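Local coordinates for protein glycerol dehydratase (Clostridium butyricum, PDB 1R9D) that dehydrates glycerol to 3-hydroxypropionaldehyde without vitamin B12, probably by way of a glycyl radical on the protein, at residues I743-Q748 / D778-T783; A54-L59 / V208-E213; E141-A146 / C503-C508; E309-I314 / L363-H368. One frame throughout, in Å; residues are numbered along the deposited sequence.

Contact 1. Residues I743-Q748 / D778-T783; sequences ILLAAQ and DIIART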
loop_
_atom_site.group_PDB
_atom_site.type_symbol
_atom_site.label_atom_id
_atom_site.label_comp_id
_atom_site.label_asym_id
_atom_site.label_seq_id
_atom_site.Cartn_x
_atom_site.Cartn_y
_atom_site.Cartn_z
ATOM N N ILE A 743 16.646 34.263 40.884
ATOM C CA ILE A 743 16.734 34.630 39.478
ATOM C C ILE A 743 15.527 34.131 38.691
ATOM O O ILE A 743 15.024 34.824 37.809
ATOM C CB ILE A 743 18.030 34.082 38.844
ATOM C CG1 ILE A 743 19.240 34.763 39.491
ATOM C CG2 ILE A 743 18.025 34.323 37.336
ATOM C CD1 ILE A 743 20.579 34.274 38.980
ATOM N N LEU A 744 15.052 32.932 39.011
ATOM C CA LEU A 744 13.894 32.388 38.317
ATOM C C LEU A 744 12.642 33.193 38.662
ATOM O O LEU A 744 11.790 33.444 37.804
ATOM C CB LEU A 744 13.698 30.916 38.691
ATOM C CG LEU A 744 14.888 30.005 38.373
ATOM C CD1 LEU A 744 14.579 28.585 38.831
ATOM C CD2 LEU A 744 15.173 30.031 36.883
ATOM N N LEU A 745 12.533 33.610 39.919
ATOM C CA LEU A 745 11.376 34.388 40.345
ATOM C C LEU A 745 11.401 35.776 39.711
ATOM O O LEU A 745 10.358 36.322 39.352
ATOM C CB LEU A 745 11.349 34.508 41.873
ATOM C CG LEU A 745 11.107 33.203 42.641
ATOM C CD1 LEU A 745 11.137 33.476 44.141
ATOM C CD2 LEU A 745 9.767 32.611 42.241
ATOM N N ALA A 746 12.598 36.335 39.569
ATOM C CA ALA A 746 12.758 37.657 38.974
ATOM C C ALA A 746 12.393 37.615 37.493
ATOM O O ALA A 746 11.843 38.578 36.949
ATOM C CB ALA A 746 14.189 38.133 39.145
ATOM N N ALA A 747 12.701 36.488 36.851
ATOM C CA ALA A 747 12.417 36.292 35.435
ATOM C C ALA A 747 10.920 36.233 35.159
ATOM O O ALA A 747 10.468 36.614 34.076
ATOM C CB ALA A 747 13.090 35.016 34.937
ATOM N N GLN A 748 10.150 35.749 36.127
ATOM C CA GLN A 748 8.704 35.672 35.955
ATOM C C GLN A 748 8.079 37.060 36.049
ATOM O O GLN A 748 7.100 37.359 35.360
ATOM C CB GLN A 748 8.073 34.769 37.017
ATOM C CG GLN A 748 8.451 33.304 36.905
ATOM C CD GLN A 748 7.616 32.433 37.818
ATOM O OE1 GLN A 748 7.640 32.595 39.041
ATOM N NE2 GLN A 748 6.865 31.507 37.229
ATOM N N ASP A 778 6.683 24.475 38.099
ATOM C CA ASP A 778 7.038 23.102 38.437
ATOM C C ASP A 778 8.547 23.022 38.662
ATOM O O ASP A 778 9.008 22.367 39.596
ATOM C CB ASP A 778 6.623 22.140 37.315
ATOM C CG ASP A 778 6.823 20.676 37.696
ATOM O OD1 ASP A 778 7.451 19.931 36.912
ATOM O OD2 ASP A 778 6.344 20.272 38.778
ATOM N N ILE A 779 9.314 23.703 37.812
ATOM C CA ILE A 779 10.770 23.698 37.937
ATOM C C ILE A 779 11.226 24.415 39.208
ATOM O O ILE A 779 12.125 23.951 39.907
ATOM C CB ILE A 779 11.437 24.357 36.707
ATOM C CG1 ILE A 779 11.184 23.491 35.467
ATOM C CG2 ILE A 779 12.929 24.542 36.948
ATOM C CD1 ILE A 779 11.653 24.120 34.158
ATOM N N ILE A 780 10.602 25.546 39.504
ATOM C CA ILE A 780 10.955 26.302 40.703
ATOM C C ILE A 780 10.639 25.492 41.968
ATOM O O ILE A 780 11.357 25.584 42.968
ATOM C CB ILE A 780 10.182 27.650 40.740
ATOM C CG1 ILE A 780 10.689 28.560 39.618
ATOM C CG2 ILE A 780 10.357 28.328 42.090
ATOM C CD1 ILE A 780 9.832 29.798 39.385
ATOM N N ALA A 781 9.578 24.690 41.910
ATOM C CA ALA A 781 9.148 23.892 43.059
ATOM C C ALA A 781 9.976 22.637 43.328
ATOM O O ALA A 781 9.821 22.001 44.373
ATOM C CB ALA A 781 7.678 23.517 42.906
ATOM N N ARG A 782 10.853 22.281 42.399
ATOM C CA ARG A 782 11.683 21.099 42.582
ATOM C C ARG A 782 12.582 21.234 43.802
ATOM O O ARG A 782 12.977 22.337 44.185
ATOM C CB ARG A 782 12.543 20.862 41.344
ATOM C CG ARG A 782 11.740 20.427 40.140
ATOM C CD ARG A 782 12.611 20.358 38.902
ATOM N NE ARG A 782 11.819 20.021 37.723
ATOM C CZ ARG A 782 12.301 19.984 36.486
ATOM N NH1 ARG A 782 13.579 20.263 36.265
ATOM N NH2 ARG A 782 11.503 19.666 35.474
ATOM N N THR A 783 12.905 20.097 44.410
ATOM C CA THR A 783 13.772 20.083 45.579
ATOM C C THR A 783 15.129 20.689 45.239
ATOM O O THR A 783 15.696 20.409 44.185
ATOM C CB THR A 783 14.019 18.648 46.075
ATOM O OG1 THR A 783 12.768 18.008 46.345
ATOM C CG2 THR A 783 14.872 18.669 47.339
#

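Contact 2. Residues A54-L59 / V208-E213; sequences ALKHIL and VIISCE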
loop_
_atom_site.group_PDB
_atom_site.type_symbol
_atom_site.label_atom_id
_atom_site.label_comp_id
_atom_site.label_asym_id
_atom_site.label_seq_id
_atom_site.Cartn_x
_atom_site.Cartn_y
_atom_site.Cartn_z
ATOM N N ALA A 54 8.114 15.737 -4.291
ATOM C CA ALA A 54 7.683 16.846 -3.449
ATOM C C ALA A 54 8.911 17.504 -2.826
ATOM O O ALA A 54 9.026 18.732 -2.804
ATOM C CB ALA A 54 6.736 16.352 -2.359
ATOM N N LEU A 55 9.833 16.691 -2.313
ATOM C CA LEU A 55 11.048 17.236 -1.721
ATOM C C LEU A 55 11.797 18.028 -2.795
ATOM O O LEU A 55 12.320 19.107 -2.532
ATOM C CB LEU A 55 11.939 16.112 -1.168
ATOM C CG LEU A 55 13.269 16.561 -0.549
ATOM C CD1 LEU A 55 13.000 17.550 0.576
ATOM C CD2 LEU A 55 14.039 15.362 -0.017
ATOM N N LYS A 56 11.837 17.487 -4.008
ATOM C CA LYS A 56 12.504 18.156 -5.127
ATOM C C LYS A 56 11.878 19.528 -5.381
ATOM O O LYS A 56 12.584 20.534 -5.487
ATOM C CB LYS A 56 12.384 17.295 -6.390
ATOM C CG LYS A 56 12.945 17.916 -7.664
ATOM C CD LYS A 56 12.772 16.953 -8.841
ATOM C CE LYS A 56 13.504 17.419 -10.097
ATOM N NZ LYS A 56 12.907 18.642 -10.699
ATOM N N HIS A 57 10.550 19.565 -5.467
ATOM C CA HIS A 57 9.831 20.813 -5.728
ATOM C C HIS A 57 10.037 21.836 -4.611
ATOM O O HIS A 57 10.120 23.043 -4.861
ATOM C CB HIS A 57 8.339 20.531 -5.894
ATOM C CG HIS A 57 7.570 21.676 -6.475
ATOM N ND1 HIS A 57 7.863 22.216 -7.709
ATOM C CD2 HIS A 57 6.511 22.373 -5.999
ATOM C CE1 HIS A 57 7.015 23.196 -7.970
ATOM N NE2 HIS A 57 6.185 23.311 -6.951
ATOM N N ILE A 58 10.106 21.349 -3.377
ATOM C CA ILE A 58 10.320 22.222 -2.229
ATOM C C ILE A 58 11.735 22.802 -2.268
ATOM O O ILE A 58 11.922 24.020 -2.200
ATOM C CB ILE A 58 10.130 21.445 -0.904
ATOM C CG1 ILE A 58 8.662 21.057 -0.739
ATOM C CG2 ILE A 58 10.617 22.279 0.269
ATOM C CD1 ILE A 58 8.400 20.107 0.415
ATOM N N LEU A 59 12.729 21.928 -2.392
ATOM C CA LEU A 59 14.121 22.359 -2.419
ATOM C C LEU A 59 14.474 23.298 -3.568
ATOM O O LEU A 59 15.364 24.139 -3.430
ATOM C CB LEU A 59 15.052 21.147 -2.454
ATOM C CG LEU A 59 15.103 20.310 -1.172
ATOM C CD1 LEU A 59 16.129 19.204 -1.326
ATOM C CD2 LEU A 59 15.466 21.197 0.005
ATOM N N VAL A 208 15.291 7.737 -4.116
ATOM C CA VAL A 208 16.463 8.144 -3.349
ATOM C C VAL A 208 17.339 9.028 -4.239
ATOM O O VAL A 208 17.886 10.034 -3.792
ATOM C CB VAL A 208 17.302 6.925 -2.907
ATOM C CG1 VAL A 208 18.674 7.378 -2.424
ATOM C CG2 VAL A 208 16.574 6.167 -1.798
ATOM N N ILE A 209 17.472 8.633 -5.503
ATOM C CA ILE A 209 18.290 9.379 -6.454
ATOM C C ILE A 209 17.730 10.778 -6.693
ATOM O O ILE A 209 18.472 11.763 -6.655
ATOM C CB ILE A 209 18.401 8.609 -7.792
ATOM C CG1 ILE A 209 19.158 7.299 -7.553
ATOM C CG2 ILE A 209 19.117 9.464 -8.837
ATOM C CD1 ILE A 209 19.223 6.379 -8.754
ATOM N N ILE A 210 16.426 10.859 -6.931
ATOM C CA ILE A 210 15.764 12.138 -7.154
ATOM C C ILE A 210 15.954 13.038 -5.932
ATOM O O ILE A 210 16.248 14.232 -6.059
ATOM C CB ILE A 210 14.252 11.938 -7.406
ATOM C CG1 ILE A 210 14.043 11.237 -8.754
ATOM C CG2 ILE A 210 13.525 13.280 -7.370
ATOM C CD1 ILE A 210 12.621 10.780 -9.000
ATOM N N SER A 211 15.794 12.456 -4.746
ATOM C CA SER A 211 15.928 13.207 -3.501
ATOM C C SER A 211 17.329 13.764 -3.284
ATOM O O SER A 211 17.492 14.928 -2.902
ATOM C CB SER A 211 15.535 12.325 -2.310
ATOM O OG SER A 211 14.175 11.945 -2.397
ATOM N N CYS A 212 18.341 12.937 -3.517
ATOM C CA CYS A 212 19.718 13.375 -3.341
ATOM C C CYS A 212 20.130 14.386 -4.411
ATOM O O CYS A 212 20.945 15.277 -4.153
ATOM C CB CYS A 212 20.660 12.170 -3.343
ATOM S SG CYS A 212 20.545 11.173 -1.816
ATOM N N GLU A 213 19.569 14.253 -5.609
ATOM C CA GLU A 213 19.887 15.192 -6.678
ATOM C C GLU A 213 19.290 16.544 -6.311
ATOM O O GLU A 213 19.853 17.591 -6.635
ATOM C CB GLU A 213 19.327 14.701 -8.019
ATOM C CG GLU A 213 19.920 13.374 -8.467
ATOM C CD GLU A 213 19.433 12.921 -9.831
ATOM O OE1 GLU A 213 18.211 13.007 -10.096
ATOM O OE2 GLU A 213 20.275 12.462 -10.635
#

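Contact 3. Residues E141-A146 / C503-C508; sequences EETREA and CCADNC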
loop_
_atom_site.group_PDB
_atom_site.type_symbol
_atom_site.label_atom_id
_atom_site.label_comp_id
_atom_site.label_asym_id
_atom_site.label_seq_id
_atom_site.Cartn_x
_atom_site.Cartn_y
_atom_site.Cartn_z
ATOM N N GLU A 141 -12.729 0.896 17.054
ATOM C CA GLU A 141 -13.493 1.837 17.859
ATOM C C GLU A 141 -13.072 1.767 19.324
ATOM O O GLU A 141 -12.977 2.793 19.998
ATOM C CB GLU A 141 -14.991 1.563 17.730
ATOM C CG GLU A 141 -15.857 2.625 18.391
ATOM C CD GLU A 141 -15.460 4.036 17.984
ATOM O OE1 GLU A 141 -15.487 4.342 16.769
ATOM O OE2 GLU A 141 -15.119 4.840 18.882
ATOM N N GLU A 142 -12.812 0.561 19.818
ATOM C CA GLU A 142 -12.397 0.405 21.206
ATOM C C GLU A 142 -11.054 1.088 21.461
ATOM O O GLU A 142 -10.838 1.652 22.534
ATOM C CB GLU A 142 -12.314 -1.076 21.579
ATOM C CG GLU A 142 -11.737 -1.325 22.960
ATOM C CD GLU A 142 -11.931 -2.755 23.426
ATOM O OE1 GLU A 142 -11.838 -3.676 22.585
ATOM O OE2 GLU A 142 -12.164 -2.960 24.636
ATOM N N THR A 143 -10.153 1.049 20.481
ATOM C CA THR A 143 -8.856 1.699 20.649
ATOM C C THR A 143 -9.026 3.217 20.653
ATOM O O THR A 143 -8.386 3.920 21.434
ATOM C CB THR A 143 -7.866 1.305 19.531
ATOM O OG1 THR A 143 -7.500 -0.073 19.678
ATOM C CG2 THR A 143 -6.608 2.158 19.610
ATOM N N ARG A 144 -9.894 3.719 19.779
ATOM C CA ARG A 144 -10.147 5.153 19.706
ATOM C C ARG A 144 -10.642 5.668 21.054
ATOM O O ARG A 144 -10.238 6.739 21.510
ATOM C CB ARG A 144 -11.186 5.454 18.623
ATOM C CG ARG A 144 -10.700 5.181 17.210
ATOM C CD ARG A 144 -11.853 5.185 16.218
ATOM N NE ARG A 144 -11.397 4.864 14.869
ATOM C CZ ARG A 144 -12.126 4.216 13.964
ATOM N NH1 ARG A 144 -13.355 3.811 14.260
ATOM N NH2 ARG A 144 -11.625 3.971 12.762
ATOM N N GLU A 145 -11.521 4.903 21.693
ATOM C CA GLU A 145 -12.049 5.309 22.990
ATOM C C GLU A 145 -10.937 5.326 24.034
ATOM O O GLU A 145 -10.809 6.281 24.799
ATOM C CB GLU A 145 -13.165 4.365 23.429
ATOM C CG GLU A 145 -14.306 4.280 22.434
ATOM C CD GLU A 145 -15.508 3.552 22.990
ATOM O OE1 GLU A 145 -15.333 2.437 23.525
ATOM O OE2 GLU A 145 -16.631 4.093 22.886
ATOM N N ALA A 146 -10.130 4.269 24.054
ATOM C CA ALA A 146 -9.025 4.173 25.004
ATOM C C ALA A 146 -8.039 5.331 24.835
ATOM O O ALA A 146 -7.472 5.826 25.810
ATOM C CB ALA A 146 -8.300 2.837 24.829
ATOM N N CYS A 503 -0.211 0.586 22.484
ATOM C CA CYS A 503 0.675 -0.040 21.513
ATOM C C CYS A 503 -0.028 -0.314 20.187
ATOM O O CYS A 503 0.572 -0.174 19.115
ATOM C CB CYS A 503 1.279 -1.314 22.108
ATOM S SG CYS A 503 2.436 -0.927 23.450
ATOM N N CYS A 504 -1.303 -0.682 20.249
ATOM C CA CYS A 504 -2.064 -0.926 19.027
ATOM C C CYS A 504 -2.231 0.390 18.268
ATOM O O CYS A 504 -2.094 0.425 17.045
ATOM C CB CYS A 504 -3.438 -1.524 19.353
ATOM S SG CYS A 504 -3.351 -3.208 20.021
ATOM N N ALA A 505 -2.517 1.471 18.996
ATOM C CA ALA A 505 -2.680 2.790 18.377
ATOM C C ALA A 505 -1.376 3.195 17.686
ATOM O O ALA A 505 -1.388 3.699 16.556
ATOM C CB ALA A 505 -3.061 3.829 19.437
ATOM N N ASP A 506 -0.255 2.979 18.368
ATOM C CA ASP A 506 1.056 3.292 17.807
ATOM C C ASP A 506 1.266 2.522 16.505
ATOM O O ASP A 506 1.742 3.080 15.512
ATOM C CB ASP A 506 2.164 2.911 18.790
ATOM C CG ASP A 506 2.589 4.069 19.671
ATOM O OD1 ASP A 506 3.204 3.809 20.725
ATOM O OD2 ASP A 506 2.332 5.237 19.301
ATOM N N ASN A 507 0.916 1.240 16.507
ATOM C CA ASN A 507 1.096 0.432 15.309
ATOM C C ASN A 507 0.258 0.919 14.127
ATOM O O ASN A 507 0.679 0.795 12.978
ATOM C CB ASN A 507 0.810 -1.046 15.602
ATOM C CG ASN A 507 1.937 -1.711 16.386
ATOM O OD1 ASN A 507 3.080 -1.245 16.368
ATOM N ND2 ASN A 507 1.623 -2.812 17.066
ATOM N N CYS A 508 -0.919 1.479 14.405
ATOM C CA CYS A 508 -1.774 1.996 13.340
ATOM C C CYS A 508 -1.147 3.248 12.725
ATOM O O CYS A 508 -1.231 3.464 11.514
ATOM C CB CYS A 508 -3.172 2.318 13.880
ATOM S SG CYS A 508 -4.155 0.856 14.322
#

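Contact 4. Residues E309-I314 / L363-H368; sequences ELIDCI and LEAAVH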
loop_
_atom_site.group_PDB
_atom_site.type_symbol
_atom_site.label_atom_id
_atom_site.label_comp_id
_atom_site.label_asym_id
_atom_site.label_seq_id
_atom_site.Cartn_x
_atom_site.Cartn_y
_atom_site.Cartn_z
ATOM N N GLU A 309 35.318 28.635 16.284
ATOM C CA GLU A 309 34.298 29.584 15.837
ATOM C C GLU A 309 33.291 28.894 14.911
ATOM O O GLU A 309 32.099 29.192 14.949
ATOM C CB GLU A 309 34.946 30.787 15.125
ATOM C CG GLU A 309 33.954 31.855 14.660
ATOM C CD GLU A 309 34.634 33.117 14.128
ATOM O OE1 GLU A 309 35.696 32.998 13.485
ATOM O OE2 GLU A 309 34.100 34.228 14.343
ATOM N N LEU A 310 33.769 27.963 14.089
ATOM C CA LEU A 310 32.889 27.235 13.175
ATOM C C LEU A 310 31.929 26.340 13.958
ATOM O O LEU A 310 30.748 26.218 13.615
ATOM C CB LEU A 310 33.715 26.391 12.203
ATOM C CG LEU A 310 34.460 27.181 11.119
ATOM C CD1 LEU A 310 35.336 26.247 10.309
ATOM C CD2 LEU A 310 33.450 27.884 10.224
ATOM N N ILE A 311 32.443 25.709 15.008
ATOM C CA ILE A 311 31.606 24.855 15.842
ATOM C C ILE A 311 30.561 25.745 16.520
ATOM O O ILE A 311 29.390 25.382 16.612
ATOM C CB ILE A 311 32.463 24.094 16.887
ATOM C CG1 ILE A 311 33.352 23.076 16.164
ATOM C CG2 ILE A 311 31.569 23.384 17.900
ATOM C CD1 ILE A 311 34.234 22.240 17.081
ATOM N N ASP A 312 30.977 26.928 16.971
ATOM C CA ASP A 312 30.042 27.850 17.606
ATOM C C ASP A 312 28.930 28.226 16.631
ATOM O O ASP A 312 27.769 28.354 17.023
ATOM C CB ASP A 312 30.755 29.127 18.077
ATOM C CG ASP A 312 31.749 28.872 19.201
ATOM O OD1 ASP A 312 31.655 27.815 19.866
ATOM O OD2 ASP A 312 32.623 29.742 19.425
ATOM N N CYS A 313 29.279 28.408 15.359
ATOM C CA CYS A 313 28.277 28.755 14.358
ATOM C C CYS A 313 27.271 27.623 14.185
ATOM O O CYS A 313 26.080 27.871 14.013
ATOM C CB CYS A 313 28.937 29.071 13.015
ATOM S SG CYS A 313 29.761 30.687 12.985
ATOM N N ILE A 314 27.755 26.384 14.230
ATOM C CA ILE A 314 26.871 25.229 14.096
ATOM C C ILE A 314 25.924 25.207 15.293
ATOM O O ILE A 314 24.732 24.938 15.152
ATOM C CB ILE A 314 27.670 23.905 14.041
ATOM C CG1 ILE A 314 28.361 23.771 12.676
ATOM C CG2 ILE A 314 26.740 22.728 14.275
ATOM C CD1 ILE A 314 29.264 22.561 12.555
ATOM N N LEU A 363 32.174 21.085 24.453
ATOM C CA LEU A 363 31.893 21.585 25.793
ATOM C C LEU A 363 32.129 23.098 25.802
ATOM O O LEU A 363 31.368 23.855 26.399
ATOM C CB LEU A 363 32.807 20.898 26.814
ATOM C CG LEU A 363 32.653 19.372 26.960
ATOM C CD1 LEU A 363 33.679 18.839 27.954
ATOM C CD2 LEU A 363 31.251 19.043 27.436
ATOM N N GLU A 364 33.185 23.526 25.121
ATOM C CA GLU A 364 33.528 24.941 25.045
ATOM C C GLU A 364 32.421 25.724 24.335
ATOM O O GLU A 364 32.037 26.805 24.776
ATOM C CB GLU A 364 34.854 25.114 24.295
ATOM C CG GLU A 364 35.554 26.436 24.546
ATOM C CD GLU A 364 36.270 26.473 25.887
ATOM O OE1 GLU A 364 36.782 27.549 26.261
ATOM O OE2 GLU A 364 36.329 25.421 26.564
ATOM N N ALA A 365 31.906 25.170 23.240
ATOM C CA ALA A 365 30.847 25.820 22.468
ATOM C C ALA A 365 29.595 26.106 23.289
ATOM O O ALA A 365 28.941 27.131 23.096
ATOM C CB ALA A 365 30.483 24.967 21.249
ATOM N N ALA A 366 29.254 25.204 24.204
ATOM C CA ALA A 366 28.069 25.406 25.031
ATOM C C ALA A 366 28.196 26.686 25.861
ATOM O O ALA A 366 27.208 27.391 26.085
ATOM C CB ALA A 366 27.853 24.201 25.947
ATOM N N VAL A 367 29.410 26.985 26.309
ATOM C CA VAL A 367 29.647 28.182 27.113
ATOM C C VAL A 367 29.767 29.435 26.242
ATOM O O VAL A 367 29.431 30.537 26.678
ATOM C CB VAL A 367 30.924 28.042 27.958
ATOM C CG1 VAL A 367 31.074 29.254 28.878
ATOM C CG2 VAL A 367 30.860 26.767 28.779
ATOM N N HIS A 368 30.241 29.261 25.013
ATOM C CA HIS A 368 30.388 30.378 24.081
ATOM C C HIS A 368 29.039 30.902 23.606
ATOM O O HIS A 368 28.816 32.112 23.543
ATOM C CB HIS A 368 31.196 29.954 22.851
ATOM C CG HIS A 368 32.677 29.950 23.063
ATOM N ND1 HIS A 368 33.570 29.706 22.041
ATOM C CD2 HIS A 368 33.423 30.165 24.172
ATOM C CE1 HIS A 368 34.803 29.771 22.512
ATOM N NE2 HIS A 368 34.742 30.047 23.803
#

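Contact 1. Residues I743-Q748 / D778-T783
Ile-780 reaches out from helix 773-781 and is met by three side chains of 743-748. The apolar part is made by two leucines. Leu-744 turns its CB toward CG1 of Ile-780 at 3.9 Å, and its CD1 touches the same CG1 at 4.0 Å, the two side chains sliding past each other in opposite directions. Leu-745 points along the interface rather than into it, yet its CD2 comes back to 4.0 Å from CD1 of Ile-780. The Ile-780 methyl CD1 gets so far because its CG1 stands opposite the carbonyl carbon (chi1 -68°) and the chain runs on extended to CD1. The polar part is a flat amide laid against a methyl group: Gln-748 comes from the opposite direction, and Ile-780 CD1 lies 3.6 Å from its OE1 and 3.8 Å from its CD. This is van der Waals contact; Gln-748 NE2 makes its hydrogen bonds with OE1 of Gln-776 and OD1 of Asn-777, just before the second segment, which hold the amide in place. Behind the interface, Ile-779 CG1 lies over the centre of the Arg-782 guanidinium, whose NH2 bonds to Val-761 O. Helix 741-749 thus receives one isoleucine projecting from helix 773-781; in sequence the two helices lie on either side of the loop bearing Gly-763, the predicted radical site, as in the C-terminal region of glycyl radical enzymes.

Contact 2. Residues A54-L59 / V208-E213
Leu-55 lays its CD2 methyl on the CB of Ser-211, 4.1 Å away, with OG of the serine hardly farther at 4.2 Å. The leucine reaches this position because its CG stands trans to the backbone N (chi1 178°), which swings the branch out toward helix 197-230. The serine hydroxyl is turned back along its own helix, where OG is hydrogen-bonded to the carbonyl O of Ser-207, so its polar need is met one turn earlier and the leucine sees mostly the CB and the flank of the OG. Next to this pair, one residue after Leu-55 and one before Ser-211, a second apolar touch forms: CD of Lys-56 meets CG2 of Ile-210 at 4.0 Å, the two side chains passing at a slant. Helices 47-61 and 197-230 belong to the helical layers that surround the barrel of the pyruvate formate-lyase fold, and they approach closely here, the CA atoms of Lys-56 and Ser-211 being 6.2 Å apart. A small residue at the nearest point allows that spacing. Lys-56 uses only its aliphatic stem in this contact: the chain stays extended as far as CE, then bends at its last torsion (chi4 -68°), and NZ forms a salt bridge with Glu-60 of its own helix. Other helices pack around the pair: Phe-521 touches Leu-55, Pro-520 touches Ser-211, and Ile-273 and Ile-276 of helix 260-277 lie against Leu-59.

Contact 3. Residues E141-A146 / C503-C508
Thr-143 meets Ala-505 and Cys-504 where the short helix 141-147 leans on the long helix 484-516, a helix-to-helix contact in the pyruvate formate-lyase-like fold. The tight part is a single pair of methyl groups. CG2 of Thr-143 lies 3.9 Å from CB of Ala-505 and 4.2 Å from its CA, so the threonine branch touches both the alanine methyl and the backbone beneath it. CG2 points there because it stands trans to the backbone N, which leaves OG1 beside that nitrogen (chi1 -69°). OG1 passes CB of Cys-504 at 4.3 Å, a loose touch; this buried hydroxyl is bonded to ND1 of His-501 of the long helix and to OG1 of Thr-140 just before the short one, while its methyl does the packing. The whole contact is slight, burying 91 Å² over both segments. Toward the end of 503-508, Asn-507 and Cys-508 pack on Pro-196 and Ile-199 of the second subunit, so the long helix serves the dimer interface as well. The solvent side belongs to the short helix: Glu-142, though exposed, reaches back to Tyr-497 OH, but Glu-141 and Glu-145 are exposed there and Arg-144 turns from the partner helix. Glu-141 OE1 lies at the edge of the Arg-144 guanidinium, in its plane, and takes a weak hydrogen bond from NH1 at 3.3 Å, 155° at the hydrogen, within a salt bridge.

Contact 4. Residues E309-I314 / L363-H368
Asp-312 and His-368 join helices 304-317 and 357-369 by a buried histidine-carboxylate hydrogen bond, where the short helical segments cross at -64° with their axes 9.3 Å apart. CG2 of Ile-311 packs on CB of Ala-365 at 3.9 Å, at the closest backbone approach, with the CA atoms of Asp-312 and Ala-365 5.3 Å apart. On the other side of the imidazole, NE2 is hydrogen-bonded to OG of Ser-7, so the ring is held at both nitrogens and ties the N-terminal segment to the two helices. CB of Asp-312 leaves along the interface, and the torsion that sets CG opposite the carbonyl carbon (chi1 -66°) brings the carboxylate round to the other helix. CG then lies at the edge of the His-368 ring, in its plane, 3.5 Å from ND1. The two oxygens divide the work. OD1 rests against Ala-365, 3.4 Å from its CB, and is hydrogen-bonded to NE2 of Gln-308, which steadies the carboxylate from its own helix. At the tip, OD2, near the ring plane, accepts the hydrogen of His-368 ND1 on its syn side, with ND1 somewhat out of the carboxylate plane, 2.8 Å between the atoms and 160° at the hydrogen.

In the fold
Each contact joins two helices and touches no other. Contacts 3 and 4 stand on opposite sides of the chain's centre, about 44 Å between their centres, as do contacts 1 and 2 at about 46 Å; the nearest pair, contacts 1 and 4, have centres about 28 Å apart. Helix 260-277 is a shared neighbour, packing against both 54-59 in contact 2 and 309-314 in contact 4. Along the chain, the segments of contacts 2 and 3 alternate, contact 4 falls between the segments of contact 3, and contact 1 follows last. Contacts 2 to 4 thus knit the pyruvate formate-lyase-like part, while contact 1 joins the helices flanking, in sequence, the predicted radical site.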